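Local coordinates for outer membrane protein OMP121 (Bacteroides thetaiotaomicron, PDB 5FQ8) that probably imports nutrients across the outer membrane as a TonB-dependent receptor, a calcium-binding beta-barrel that encloses a plug domain, at residues S275-D280 with Y290-F295; A315-N320 with Y379-F384; T57-S62 with G129-N134; G181-S186 with A251-S256. All blocks are in the same frame, centred on the assembly; numbering follows the deposited sequence.

How the contacts relate
Contacts 1, 2 and 4 are neighbouring antiparallel ladders of the transmembrane barrel, and contact 3 joins two loops of the plug inside it. Contact 1 lies centrally, its centre about 9 Å from that of contact 2 and about 11 Å from that of contact 4. Strands 289-303 and 306-320 connect contacts 1 and 2, and 252-264 and 268-280 connect contacts 4 and 1. Contacts 2 and 4 do not touch, their nearest atoms about 11 Å apart. Contact 3 is anchored to the wall by Lys292 of contact 1 and Arg383 of contact 2. The calcium ion, bound by Asp280, sits at the end of contact 1, about 6 Å from the CA atom of Gly252 in contact 4.

Contact 1 (S275-D280 with Y290-F295); sequences SQISDD and YDKYTF. With CA (calcium ion), chain M.
A beta hairpin of the transmembrane barrel, strands 268-280 and 289-303, pairs Ile277 with Lys292 at its middle and carries a calcium site at its turn. The strands run almost exactly antiparallel, and Ile277 and Lys292 exchange two backbone bonds, Ile277 N to Lys292 O at 2.9 Å and Lys292 N to Ile277 O at 2.8 Å. On the plug-facing side their side chains lie alongside each other, with Ile277 CD1 4.0 Å from Lys292 CD. The lysine is fully extended from a chi1 of -176°, which carries NZ off the sheet to the carbonyls of Ser58, Asn131 and Ile133 in the plug. On the other face Gln276 CG rests 3.5 Å from Tyr293 CE2, the amide and ring planes 65° apart; this ring also lies near a bound lipid-like diester. Farther along that face, Ser278 OG donates to Asp291 OD1 at 3.0 Å, meeting the carboxylate from above its plane. Next to the turn, Asp279 N points nearly straight at Tyr290 O, 2.7 Å away. The site is completed by Gly281, Ile283, Thr285 and Asp288, while Asp280 OD1 binds the calcium ion at 2.3 Å.

Contact 2 (A315-N320 with Y379-F384); sequences AYQKNN and YESERF
Chi1 is close to 180° in both Tyr316 (174°) and Glu380 (179°), and with each CG placed opposite its own backbone N the ring and the carboxylate meet diagonally over the same face of two antiparallel barrel strands, 306-320 and 376-394. Glu380 CG lies 3.5 Å from Tyr316 CE1, and the phenol donates from Tyr316 OH to Glu380 OE1 at 3.1 Å, coming from above the carboxylate plane. The other oxygen of Glu380, OE2, forms a salt bridge with Arg453 of the second subunit, an arginine that also pairs with Glu382, so this face belongs to the contact between subunits. A phenylalanine in place of Tyr316 would probably leave Glu380 OE1 without its hydroxyl donor, with the carboxylate then relying on the salt bridge through OE2. Backbone bonds join the strands at Gln317 and Ser381, with Ser381 N giving to Gln317 O at 2.9 Å. On the opposite face Gln317 CG packs 3.6 Å from Ser381 CB. Asn319 OD1 takes a bond from Gln317 NE2 and stands at the edge of the Tyr379 ring, which stacks on Phe126 of the plug. Arg383 also points to that side, forming a salt bridge with Asp407 and a hydrogen bond to Gly129 O. A water ties Ala315 O, at 2.7 Å, to Ser381 OG, at 3.0 Å.

Contact 3 (T57-S62 with G129-N134); sequences TSDVMS and GANAIN
Val60 and Ile133 supply the apolar part of this loop-to-loop contact, the Ile133 CG2 branch lying 3.7 Å from Val60 CB and 3.8 Å from Val60 CG2. The two side chains cross at a slant; with Ile133 CG1 opposite the backbone N (chi1 -179°), CG2 lies between the backbone N and the carbonyl carbon, and this branch meets the valine. Beside them a water accepts from Val60 N and donates to Ile133 O at 2.8 Å, with a weak bond to Ala130 O, joining the two backbones. At the polar end Asp59 OD1 and Asn131 OD1 approach to 3.0 Å, two acceptors whose groups are turned 42° from each other. Asn131 OD1 accepts from Asn84 ND2, while Asp59 OD1 takes a weak bond from Met61 N at 3.3 Å, closing an Asx turn. Thr57 OG1 donates in the carbonyl plane to Asp59 O at 2.7 Å, and the Ala130-Ile133 beta turn is closed by Ile133 N to Ala130 O at 3.2 Å. Farther out, Val60 and Ile133 both pack on Ile164, and Val60 also on Val138 and Met141. The arrangement thus fixes two loops against the mixed sheet of the plug domain of a TonB-dependent receptor.

Contact 4 (G181-S186 with A251-S256); sequences GGVQWS and AGFRYS
Trp185 and Phe253 form a T-shaped pair on one face of an antiparallel ladder, the phenylalanine edge directed at the indole face with centroids 5.2 Å apart and planes at 72°. Phe253 CD1 comes to 3.5 Å from Trp185 NE1, over the rim of the indole, while Phe253 CE1 lies 3.6 Å from Val183 CG1. Were Trp185 replaced by an alanine, the Phe253 edge would probably lose the indole surface it rests on, and that ring would be freer to turn. The backbone polar atoms are met in pairs. Gly182 and Ser256 exchange two nearly straight bonds, and Gln184 N gives to Arg254 O at 2.8 Å while Arg254 N returns to Gln184 O at 2.9 Å. Ser186 and Gly252 likewise exchange N-H and carbonyl. On the face of Gln184 and Arg254 the amide stacks on the guanidinium, their planes 23° apart, with Gln184 OE1 over the flat group near its rim. At 3.5 Å from Arg254 NH2, that oxygen makes a poor angle for a bond with it; its donor is Tyr934 OH, and Arg254 NH2 gives instead to Arg56 O of the plug. Ser256 OG is bonded to Gln276 O. Strand 177-188 has its other edge paired with the C-terminal strand 973-983, closing the barrel, and strand 252-264 continues through backbone bonds of Phe253 and Tyr255 to strand 268-280.

Contact 1 (S275-D280 with Y290-F295)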
loop_
_atom_site.group_PDB
_atom_site.type_symbol
_atom_site.label_atom_id
_atom_site.label_comp_id
_atom_site.label_asym_id
_atom_site.label_seq_id
_atom_site.Cartn_x
_atom_site.Cartn_y
_atom_site.Cartn_z
ATOM N N SER B 275 9.645 22.026 -26.683
ATOM C CA SER B 275 9.291 23.086 -25.757
ATOM C C SER B 275 9.694 22.696 -24.352
ATOM O O SER B 275 9.670 21.521 -23.997
ATOM C CB SER B 275 7.805 23.377 -25.803
ATOM O OG SER B 275 7.090 22.192 -25.575
ATOM N N GLN B 276 10.070 23.694 -23.563
ATOM C CA GLN B 276 10.526 23.483 -22.202
ATOM C C GLN B 276 9.996 24.606 -21.338
ATOM O O GLN B 276 10.045 25.768 -21.726
ATOM C CB GLN B 276 12.047 23.432 -22.134
ATOM C CG GLN B 276 12.615 23.228 -20.765
ATOM C CD GLN B 276 12.797 24.513 -20.026
ATOM O OE1 GLN B 276 12.627 25.575 -20.587
ATOM N NE2 GLN B 276 13.131 24.426 -18.756
ATOM N N ILE B 277 9.491 24.246 -20.165
ATOM C CA ILE B 277 8.872 25.174 -19.224
ATOM C C ILE B 277 9.215 24.716 -17.819
ATOM O O ILE B 277 9.154 23.525 -17.520
ATOM C CB ILE B 277 7.345 25.235 -19.425
ATOM C CG1 ILE B 277 7.016 25.757 -20.809
ATOM C CG2 ILE B 277 6.704 26.107 -18.396
ATOM C CD1 ILE B 277 5.572 25.893 -21.053
ATOM N N SER B 278 9.585 25.655 -16.956
ATOM C CA SER B 278 9.971 25.325 -15.591
ATOM C C SER B 278 9.501 26.416 -14.652
ATOM O O SER B 278 10.141 27.455 -14.534
ATOM C CB SER B 278 11.472 25.130 -15.462
ATOM O OG SER B 278 11.832 23.855 -15.944
ATOM N N ASP B 279 8.422 26.148 -13.937
ATOM C CA ASP B 279 7.778 27.140 -13.097
ATOM C C ASP B 279 8.025 26.819 -11.629
ATOM O O ASP B 279 7.832 25.683 -11.205
ATOM C CB ASP B 279 6.283 27.172 -13.409
ATOM C CG ASP B 279 5.677 28.501 -13.148
ATOM O OD1 ASP B 279 6.304 29.291 -12.420
ATOM O OD2 ASP B 279 4.574 28.747 -13.678
ATOM N N ASP B 280 8.454 27.809 -10.864
ATOM C CA ASP B 280 8.492 27.739 -9.407
ATOM C C ASP B 280 7.752 28.980 -8.934
ATOM O O ASP B 280 8.323 30.070 -8.917
ATOM C CB ASP B 280 9.921 27.675 -8.883
ATOM C CG ASP B 280 10.004 27.596 -7.360
ATOM O OD1 ASP B 280 8.992 27.745 -6.649
ATOM O OD2 ASP B 280 11.122 27.398 -6.855
ATOM N N TYR B 290 6.202 23.150 -11.778
ATOM C CA TYR B 290 5.674 22.559 -12.985
ATOM C C TYR B 290 6.812 22.606 -13.973
ATOM O O TYR B 290 7.366 23.679 -14.213
ATOM C CB TYR B 290 4.468 23.327 -13.479
ATOM C CG TYR B 290 3.881 22.887 -14.779
ATOM C CD1 TYR B 290 3.461 21.600 -14.978
ATOM C CD2 TYR B 290 3.693 23.790 -15.793
ATOM C CE1 TYR B 290 2.891 21.227 -16.165
ATOM C CE2 TYR B 290 3.125 23.426 -16.969
ATOM C CZ TYR B 290 2.727 22.153 -17.156
ATOM O OH TYR B 290 2.166 21.821 -18.353
ATOM N N ASP B 291 7.210 21.443 -14.456
ATOM C CA ASP B 291 8.145 21.324 -15.553
ATOM C C ASP B 291 7.393 20.693 -16.704
ATOM O O ASP B 291 6.816 19.622 -16.548
ATOM C CB ASP B 291 9.345 20.476 -15.149
ATOM C CG ASP B 291 10.096 21.066 -14.003
ATOM O OD1 ASP B 291 10.190 22.300 -13.946
ATOM O OD2 ASP B 291 10.598 20.308 -13.147
ATOM N N LYS B 292 7.345 21.375 -17.835
ATOM C CA LYS B 292 6.753 20.819 -19.035
ATOM C C LYS B 292 7.855 20.627 -20.062
ATOM O O LYS B 292 8.727 21.484 -20.200
ATOM C CB LYS B 292 5.651 21.724 -19.550
ATOM C CG LYS B 292 4.904 21.199 -20.737
ATOM C CD LYS B 292 4.007 22.248 -21.319
ATOM C CE LYS B 292 3.149 21.670 -22.400
ATOM N NZ LYS B 292 2.297 22.679 -23.038
ATOM N N TYR B 293 7.856 19.471 -20.720
ATOM C CA TYR B 293 8.722 19.186 -21.861
ATOM C C TYR B 293 7.879 18.521 -22.933
ATOM O O TYR B 293 7.144 17.580 -22.642
ATOM C CB TYR B 293 9.883 18.257 -21.513
ATOM C CG TYR B 293 10.965 18.781 -20.600
ATOM C CD1 TYR B 293 10.865 18.637 -19.233
ATOM C CD2 TYR B 293 12.115 19.359 -21.105
ATOM C CE1 TYR B 293 11.850 19.087 -18.391
ATOM C CE2 TYR B 293 13.107 19.812 -20.268
ATOM C CZ TYR B 293 12.966 19.672 -18.909
ATOM O OH TYR B 293 13.939 20.117 -18.048
ATOM N N THR B 294 7.984 18.988 -24.163
ATOM C CA THR B 294 7.346 18.319 -25.285
ATOM C C THR B 294 8.345 18.131 -26.411
ATOM O O THR B 294 9.348 18.832 -26.489
ATOM C CB THR B 294 6.157 19.104 -25.822
ATOM O OG1 THR B 294 6.619 20.320 -26.437
ATOM C CG2 THR B 294 5.217 19.431 -24.698
ATOM N N PHE B 295 8.058 17.162 -27.274
ATOM C CA PHE B 295 8.794 16.949 -28.505
ATOM C C PHE B 295 7.802 16.499 -29.555
ATOM O O PHE B 295 6.926 15.698 -29.259
ATOM C CB PHE B 295 9.899 15.911 -28.339
ATOM C CG PHE B 295 10.739 15.734 -29.567
ATOM C CD1 PHE B 295 11.812 16.571 -29.804
ATOM C CD2 PHE B 295 10.439 14.752 -30.497
ATOM C CE1 PHE B 295 12.569 16.431 -30.924
ATOM C CE2 PHE B 295 11.195 14.606 -31.618
ATOM C CZ PHE B 295 12.266 15.446 -31.835
HETATM CA CA CA M . 7.765 28.655 -4.969
HETATM O O HOH W 1 4.904 23.495 -24.485
#

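Contact 2 (A315-N320 with Y379-F384)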
loop_
_atom_site.group_PDB
_atom_site.type_symbol
_atom_site.label_atom_id
_atom_site.label_comp_id
_atom_site.label_asym_id
_atom_site.label_seq_id
_atom_site.Cartn_x
_atom_site.Cartn_y
_atom_site.Cartn_z
ATOM N N ALA B 315 5.101 13.974 -24.405
ATOM C CA ALA B 315 4.896 15.020 -23.415
ATOM C C ALA B 315 5.342 14.522 -22.055
ATOM O O ALA B 315 5.018 13.401 -21.664
ATOM C CB ALA B 315 3.438 15.456 -23.370
ATOM N N TYR B 316 6.096 15.353 -21.353
ATOM C CA TYR B 316 6.498 15.106 -19.984
ATOM C C TYR B 316 5.945 16.196 -19.087
ATOM O O TYR B 316 5.803 17.340 -19.509
ATOM C CB TYR B 316 7.993 15.083 -19.856
ATOM C CG TYR B 316 8.485 14.968 -18.448
ATOM C CD1 TYR B 316 8.666 13.721 -17.861
ATOM C CD2 TYR B 316 8.787 16.089 -17.707
ATOM C CE1 TYR B 316 9.121 13.602 -16.576
ATOM C CE2 TYR B 316 9.242 15.981 -16.417
ATOM C CZ TYR B 316 9.406 14.733 -15.857
ATOM O OH TYR B 316 9.863 14.628 -14.571
ATOM N N GLN B 317 5.645 15.847 -17.840
ATOM C CA GLN B 317 5.391 16.885 -16.857
ATOM C C GLN B 317 5.800 16.401 -15.484
ATOM O O GLN B 317 5.701 15.220 -15.178
ATOM C CB GLN B 317 3.929 17.326 -16.859
ATOM C CG GLN B 317 2.941 16.365 -16.298
ATOM C CD GLN B 317 1.535 16.871 -16.478
ATOM O OE1 GLN B 317 0.971 16.794 -17.564
ATOM N NE2 GLN B 317 0.966 17.408 -15.417
ATOM N N LYS B 318 6.298 17.320 -14.671
ATOM C CA LYS B 318 6.478 17.068 -13.251
ATOM C C LYS B 318 5.796 18.184 -12.484
ATOM O O LYS B 318 6.303 19.302 -12.430
ATOM C CB LYS B 318 7.945 16.972 -12.861
ATOM C CG LYS B 318 8.171 16.030 -11.693
ATOM C CD LYS B 318 9.529 16.177 -11.080
ATOM C CE LYS B 318 9.470 17.130 -9.924
ATOM N NZ LYS B 318 10.815 17.513 -9.437
ATOM N N ASN B 319 4.665 17.873 -11.882
ATOM C CA ASN B 319 3.972 18.790 -10.996
ATOM C C ASN B 319 4.335 18.522 -9.548
ATOM O O ASN B 319 4.465 17.374 -9.130
ATOM C CB ASN B 319 2.461 18.653 -11.153
ATOM C CG ASN B 319 2.007 18.807 -12.576
ATOM O OD1 ASN B 319 2.384 18.042 -13.444
ATOM N ND2 ASN B 319 1.169 19.789 -12.817
ATOM N N ASN B 320 4.505 19.593 -8.795
ATOM C CA ASN B 320 4.520 19.580 -7.341
ATOM C C ASN B 320 3.504 20.609 -6.890
ATOM O O ASN B 320 3.389 21.672 -7.499
ATOM C CB ASN B 320 5.885 19.924 -6.763
ATOM C CG ASN B 320 6.934 18.895 -7.074
ATOM O OD1 ASN B 320 7.592 18.969 -8.100
ATOM N ND2 ASN B 320 7.117 17.944 -6.184
ATOM N N TYR B 379 3.841 14.783 -8.774
ATOM C CA TYR B 379 3.263 14.043 -9.887
ATOM C C TYR B 379 4.237 14.105 -11.045
ATOM O O TYR B 379 4.759 15.173 -11.356
ATOM C CB TYR B 379 1.912 14.616 -10.284
ATOM C CG TYR B 379 1.163 13.913 -11.391
ATOM C CD1 TYR B 379 0.321 12.855 -11.123
ATOM C CD2 TYR B 379 1.246 14.356 -12.695
ATOM C CE1 TYR B 379 -0.390 12.240 -12.129
ATOM C CE2 TYR B 379 0.541 13.746 -13.702
ATOM C CZ TYR B 379 -0.275 12.686 -13.414
ATOM O OH TYR B 379 -0.976 12.075 -14.418
ATOM N N GLU B 380 4.504 12.960 -11.648
ATOM C CA GLU B 380 5.305 12.863 -12.855
ATOM C C GLU B 380 4.515 12.080 -13.884
ATOM O O GLU B 380 3.891 11.074 -13.555
ATOM C CB GLU B 380 6.646 12.194 -12.590
ATOM C CG GLU B 380 7.479 12.073 -13.843
ATOM C CD GLU B 380 8.807 11.401 -13.652
ATOM O OE1 GLU B 380 9.665 11.945 -12.941
ATOM O OE2 GLU B 380 8.993 10.327 -14.237
ATOM N N SER B 381 4.513 12.550 -15.119
ATOM C CA SER B 381 3.697 11.940 -16.156
ATOM C C SER B 381 4.489 11.831 -17.448
ATOM O O SER B 381 5.278 12.716 -17.771
ATOM C CB SER B 381 2.429 12.755 -16.371
ATOM O OG SER B 381 1.799 12.415 -17.581
ATOM N N GLU B 382 4.286 10.745 -18.176
ATOM C CA GLU B 382 4.881 10.556 -19.488
ATOM C C GLU B 382 3.773 10.197 -20.456
ATOM O O GLU B 382 2.882 9.435 -20.109
ATOM C CB GLU B 382 5.942 9.470 -19.456
ATOM C CG GLU B 382 7.360 9.998 -19.314
ATOM C CD GLU B 382 8.369 8.932 -18.964
ATOM O OE1 GLU B 382 8.251 8.324 -17.877
ATOM O OE2 GLU B 382 9.280 8.709 -19.785
ATOM N N ARG B 383 3.802 10.764 -21.657
ATOM C CA ARG B 383 2.661 10.647 -22.554
ATOM C C ARG B 383 3.112 10.624 -23.998
ATOM O O ARG B 383 3.886 11.482 -24.412
ATOM C CB ARG B 383 1.681 11.806 -22.355
ATOM C CG ARG B 383 0.547 11.817 -23.351
ATOM C CD ARG B 383 -0.467 12.878 -23.009
ATOM N NE ARG B 383 -1.589 12.877 -23.933
ATOM C CZ ARG B 383 -2.509 13.819 -23.946
ATOM N NH1 ARG B 383 -2.422 14.811 -23.087
ATOM N NH2 ARG B 383 -3.503 13.779 -24.817
ATOM N N PHE B 384 2.592 9.678 -24.766
ATOM C CA PHE B 384 2.862 9.596 -26.192
ATOM C C PHE B 384 1.548 9.580 -26.956
ATOM O O PHE B 384 0.654 8.797 -26.638
ATOM C CB PHE B 384 3.689 8.350 -26.520
ATOM C CG PHE B 384 3.693 8.012 -27.967
ATOM C CD1 PHE B 384 4.519 8.685 -28.841
ATOM C CD2 PHE B 384 2.846 7.050 -28.468
ATOM C CE1 PHE B 384 4.518 8.392 -30.186
ATOM C CE2 PHE B 384 2.830 6.756 -29.815
ATOM C CZ PHE B 384 3.665 7.430 -30.680
HETATM O O HOH W 2 2.850 13.711 -20.015
#

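Contact 3 (T57-S62 with G129-N134)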
loop_
_atom_site.group_PDB
_atom_site.type_symbol
_atom_site.label_atom_id
_atom_site.label_comp_id
_atom_site.label_asym_id
_atom_site.label_seq_id
_atom_site.Cartn_x
_atom_site.Cartn_y
_atom_site.Cartn_z
ATOM N N THR B 57 1.514 31.909 -22.435
ATOM C CA THR B 57 1.057 31.008 -21.402
ATOM C C THR B 57 1.491 29.595 -21.754
ATOM O O THR B 57 1.616 29.243 -22.928
ATOM C CB THR B 57 -0.448 31.086 -21.294
ATOM O OG1 THR B 57 -1.026 30.510 -22.469
ATOM C CG2 THR B 57 -0.870 32.526 -21.192
ATOM N N SER B 58 1.724 28.777 -20.724
ATOM C CA SER B 58 2.124 27.386 -20.928
ATOM C C SER B 58 1.064 26.577 -21.637
ATOM O O SER B 58 1.336 25.457 -22.067
ATOM C CB SER B 58 2.408 26.724 -19.595
ATOM O OG SER B 58 1.194 26.320 -19.010
ATOM N N ASP B 59 -0.108 27.139 -21.801
ATOM C CA ASP B 59 -1.321 26.410 -22.092
ATOM C C ASP B 59 -1.954 26.995 -23.343
ATOM O O ASP B 59 -1.905 28.205 -23.563
ATOM C CB ASP B 59 -2.226 26.509 -20.867
ATOM C CG ASP B 59 -3.631 26.217 -21.177
ATOM O OD1 ASP B 59 -3.911 25.131 -21.699
ATOM O OD2 ASP B 59 -4.468 27.080 -20.899
ATOM N N VAL B 60 -2.513 26.133 -24.182
ATOM C CA VAL B 60 -3.097 26.611 -25.423
ATOM C C VAL B 60 -4.414 27.334 -25.206
ATOM O O VAL B 60 -4.791 28.154 -26.044
ATOM C CB VAL B 60 -3.258 25.422 -26.386
ATOM C CG1 VAL B 60 -4.644 25.324 -26.937
ATOM C CG2 VAL B 60 -2.310 25.578 -27.506
ATOM N N MET B 61 -5.088 27.098 -24.081
ATOM C CA MET B 61 -6.461 27.534 -23.876
ATOM C C MET B 61 -6.618 28.745 -22.982
ATOM O O MET B 61 -7.578 29.486 -23.154
ATOM C CB MET B 61 -7.273 26.397 -23.278
ATOM C CG MET B 61 -7.513 25.316 -24.240
ATOM S SD MET B 61 -8.534 25.975 -25.505
ATOM C CE MET B 61 -8.273 24.838 -26.795
ATOM N N SER B 62 -5.741 28.954 -22.006
ATOM C CA SER B 62 -6.046 29.938 -20.979
ATOM C C SER B 62 -5.910 31.361 -21.486
ATOM O O SER B 62 -6.462 32.285 -20.875
ATOM C CB SER B 62 -5.160 29.717 -19.757
ATOM O OG SER B 62 -3.811 30.030 -20.004
ATOM N N GLY B 129 -5.572 17.164 -20.029
ATOM C CA GLY B 129 -4.866 16.565 -21.139
ATOM C C GLY B 129 -4.523 17.539 -22.232
ATOM O O GLY B 129 -3.555 17.342 -22.977
ATOM N N ALA B 130 -5.301 18.600 -22.350
ATOM C CA ALA B 130 -5.006 19.575 -23.373
ATOM C C ALA B 130 -3.834 20.450 -22.987
ATOM O O ALA B 130 -3.141 20.949 -23.870
ATOM C CB ALA B 130 -6.238 20.418 -23.673
ATOM N N ASN B 131 -3.562 20.606 -21.699
ATOM C CA ASN B 131 -2.430 21.421 -21.301
ATOM C C ASN B 131 -1.102 20.925 -21.847
ATOM O O ASN B 131 -0.083 21.568 -21.595
ATOM C CB ASN B 131 -2.340 21.467 -19.793
ATOM C CG ASN B 131 -3.228 22.467 -19.214
ATOM O OD1 ASN B 131 -4.202 22.851 -19.825
ATOM N ND2 ASN B 131 -2.898 22.932 -18.024
ATOM N N ALA B 132 -1.079 19.800 -22.557
ATOM C CA ALA B 132 0.183 19.234 -22.993
ATOM C C ALA B 132 0.600 19.765 -24.340
ATOM O O ALA B 132 1.794 19.808 -24.641
ATOM C CB ALA B 132 0.093 17.715 -23.064
ATOM N N ILE B 133 -0.365 20.142 -25.170
ATOM C CA ILE B 133 -0.038 20.661 -26.480
ATOM C C ILE B 133 0.793 21.915 -26.314
ATOM O O ILE B 133 0.619 22.672 -25.353
ATOM C CB ILE B 133 -1.327 20.899 -27.282
ATOM C CG1 ILE B 133 -1.013 21.409 -28.667
ATOM C CG2 ILE B 133 -2.186 21.898 -26.618
ATOM C CD1 ILE B 133 -2.181 21.325 -29.553
ATOM N N ASN B 134 1.765 22.088 -27.202
ATOM C CA ASN B 134 2.639 23.247 -27.176
ATOM C C ASN B 134 2.030 24.337 -28.044
ATOM O O ASN B 134 1.914 24.148 -29.262
ATOM C CB ASN B 134 4.015 22.872 -27.687
ATOM C CG ASN B 134 4.880 24.075 -27.996
ATOM O OD1 ASN B 134 4.647 25.187 -27.526
ATOM N ND2 ASN B 134 5.911 23.843 -28.775
HETATM O O HOH W 3 -1.559 23.886 -24.009
#

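Contact 4 (G181-S186 with A251-S256)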
loop_
_atom_site.group_PDB
_atom_site.type_symbol
_atom_site.label_atom_id
_atom_site.label_comp_id
_atom_site.label_asym_id
_atom_site.label_seq_id
_atom_site.Cartn_x
_atom_site.Cartn_y
_atom_site.Cartn_z
ATOM N N GLY B 181 12.199 32.281 -26.567
ATOM C CA GLY B 181 12.773 32.174 -25.248
ATOM C C GLY B 181 12.091 33.140 -24.312
ATOM O O GLY B 181 11.997 34.325 -24.606
ATOM N N GLY B 182 11.588 32.654 -23.181
ATOM C CA GLY B 182 10.736 33.452 -22.335
ATOM C C GLY B 182 11.177 33.411 -20.888
ATOM O O GLY B 182 11.886 32.518 -20.449
ATOM N N VAL B 183 10.711 34.407 -20.154
ATOM C CA VAL B 183 11.001 34.585 -18.742
ATOM C C VAL B 183 9.829 35.342 -18.152
ATOM O O VAL B 183 9.373 36.321 -18.737
ATOM C CB VAL B 183 12.320 35.349 -18.536
ATOM C CG1 VAL B 183 12.333 35.996 -17.203
ATOM C CG2 VAL B 183 13.491 34.423 -18.666
ATOM N N GLN B 184 9.300 34.888 -17.025
ATOM C CA GLN B 184 8.154 35.608 -16.488
ATOM C C GLN B 184 8.036 35.396 -14.994
ATOM O O GLN B 184 8.401 34.351 -14.470
ATOM C CB GLN B 184 6.843 35.215 -17.175
ATOM C CG GLN B 184 6.210 34.001 -16.627
ATOM C CD GLN B 184 4.749 33.911 -16.964
ATOM O OE1 GLN B 184 4.342 34.181 -18.081
ATOM N NE2 GLN B 184 3.946 33.512 -15.990
ATOM N N TRP B 185 7.535 36.419 -14.320
ATOM C CA TRP B 185 7.356 36.419 -12.883
ATOM C C TRP B 185 5.878 36.366 -12.538
ATOM O O TRP B 185 5.033 36.858 -13.285
ATOM C CB TRP B 185 7.969 37.665 -12.268
ATOM C CG TRP B 185 9.400 37.725 -12.387
ATOM C CD1 TRP B 185 10.303 37.407 -11.445
ATOM C CD2 TRP B 185 10.132 38.119 -13.528
ATOM N NE1 TRP B 185 11.569 37.576 -11.920
ATOM C CE2 TRP B 185 11.484 38.021 -13.207
ATOM C CE3 TRP B 185 9.775 38.552 -14.798
ATOM C CZ2 TRP B 185 12.480 38.343 -14.100
ATOM C CZ3 TRP B 185 10.765 38.873 -15.681
ATOM C CH2 TRP B 185 12.099 38.767 -15.329
ATOM N N SER B 186 5.574 35.790 -11.382
ATOM C CA SER B 186 4.223 35.823 -10.844
ATOM C C SER B 186 4.267 36.356 -9.423
ATOM O O SER B 186 5.112 35.934 -8.633
ATOM C CB SER B 186 3.583 34.446 -10.890
ATOM O OG SER B 186 4.484 33.430 -10.502
ATOM N N ALA B 251 8.385 35.981 -5.307
ATOM C CA ALA B 251 8.002 36.165 -6.691
ATOM C C ALA B 251 8.170 34.832 -7.388
ATOM O O ALA B 251 9.244 34.235 -7.337
ATOM C CB ALA B 251 8.850 37.242 -7.353
ATOM N N GLY B 252 7.103 34.340 -7.992
ATOM C CA GLY B 252 7.249 33.186 -8.845
ATOM C C GLY B 252 8.170 33.509 -9.999
ATOM O O GLY B 252 8.230 34.644 -10.464
ATOM N N PHE B 253 8.935 32.519 -10.429
ATOM C CA PHE B 253 9.768 32.669 -11.610
ATOM C C PHE B 253 9.515 31.501 -12.539
ATOM O O PHE B 253 9.278 30.381 -12.082
ATOM C CB PHE B 253 11.227 32.754 -11.255
ATOM C CG PHE B 253 12.116 33.001 -12.434
ATOM C CD1 PHE B 253 12.295 34.284 -12.928
ATOM C CD2 PHE B 253 12.776 31.957 -13.054
ATOM C CE1 PHE B 253 13.113 34.514 -14.014
ATOM C CE2 PHE B 253 13.598 32.187 -14.135
ATOM C CZ PHE B 253 13.759 33.466 -14.615
ATOM N N ARG B 254 9.531 31.777 -13.839
ATOM C CA ARG B 254 9.296 30.764 -14.857
ATOM C C ARG B 254 10.174 31.089 -16.056
ATOM O O ARG B 254 10.205 32.237 -16.507
ATOM C CB ARG B 254 7.817 30.708 -15.257
ATOM C CG ARG B 254 7.488 29.659 -16.299
ATOM C CD ARG B 254 6.135 29.873 -16.975
ATOM N NE ARG B 254 6.212 30.705 -18.175
ATOM C CZ ARG B 254 5.232 30.812 -19.067
ATOM N NH1 ARG B 254 4.115 30.138 -18.897
ATOM N NH2 ARG B 254 5.363 31.586 -20.127
ATOM N N TYR B 255 10.899 30.088 -16.557
ATOM C CA TYR B 255 11.725 30.247 -17.748
ATOM C C TYR B 255 11.331 29.216 -18.784
ATOM O O TYR B 255 11.140 28.053 -18.457
ATOM C CB TYR B 255 13.208 30.144 -17.432
ATOM C CG TYR B 255 13.677 28.843 -16.847
ATOM C CD1 TYR B 255 14.068 27.798 -17.663
ATOM C CD2 TYR B 255 13.787 28.676 -15.480
ATOM C CE1 TYR B 255 14.524 26.613 -17.137
ATOM C CE2 TYR B 255 14.243 27.498 -14.948
ATOM C CZ TYR B 255 14.609 26.470 -15.786
ATOM O OH TYR B 255 15.065 25.288 -15.273
ATOM N N SER B 256 11.170 29.656 -20.026
ATOM C CA SER B 256 10.719 28.791 -21.101
ATOM C C SER B 256 11.680 28.854 -22.270
ATOM O O SER B 256 12.277 29.895 -22.532
ATOM C CB SER B 256 9.337 29.160 -21.593
ATOM O OG SER B 256 9.092 28.484 -22.815
#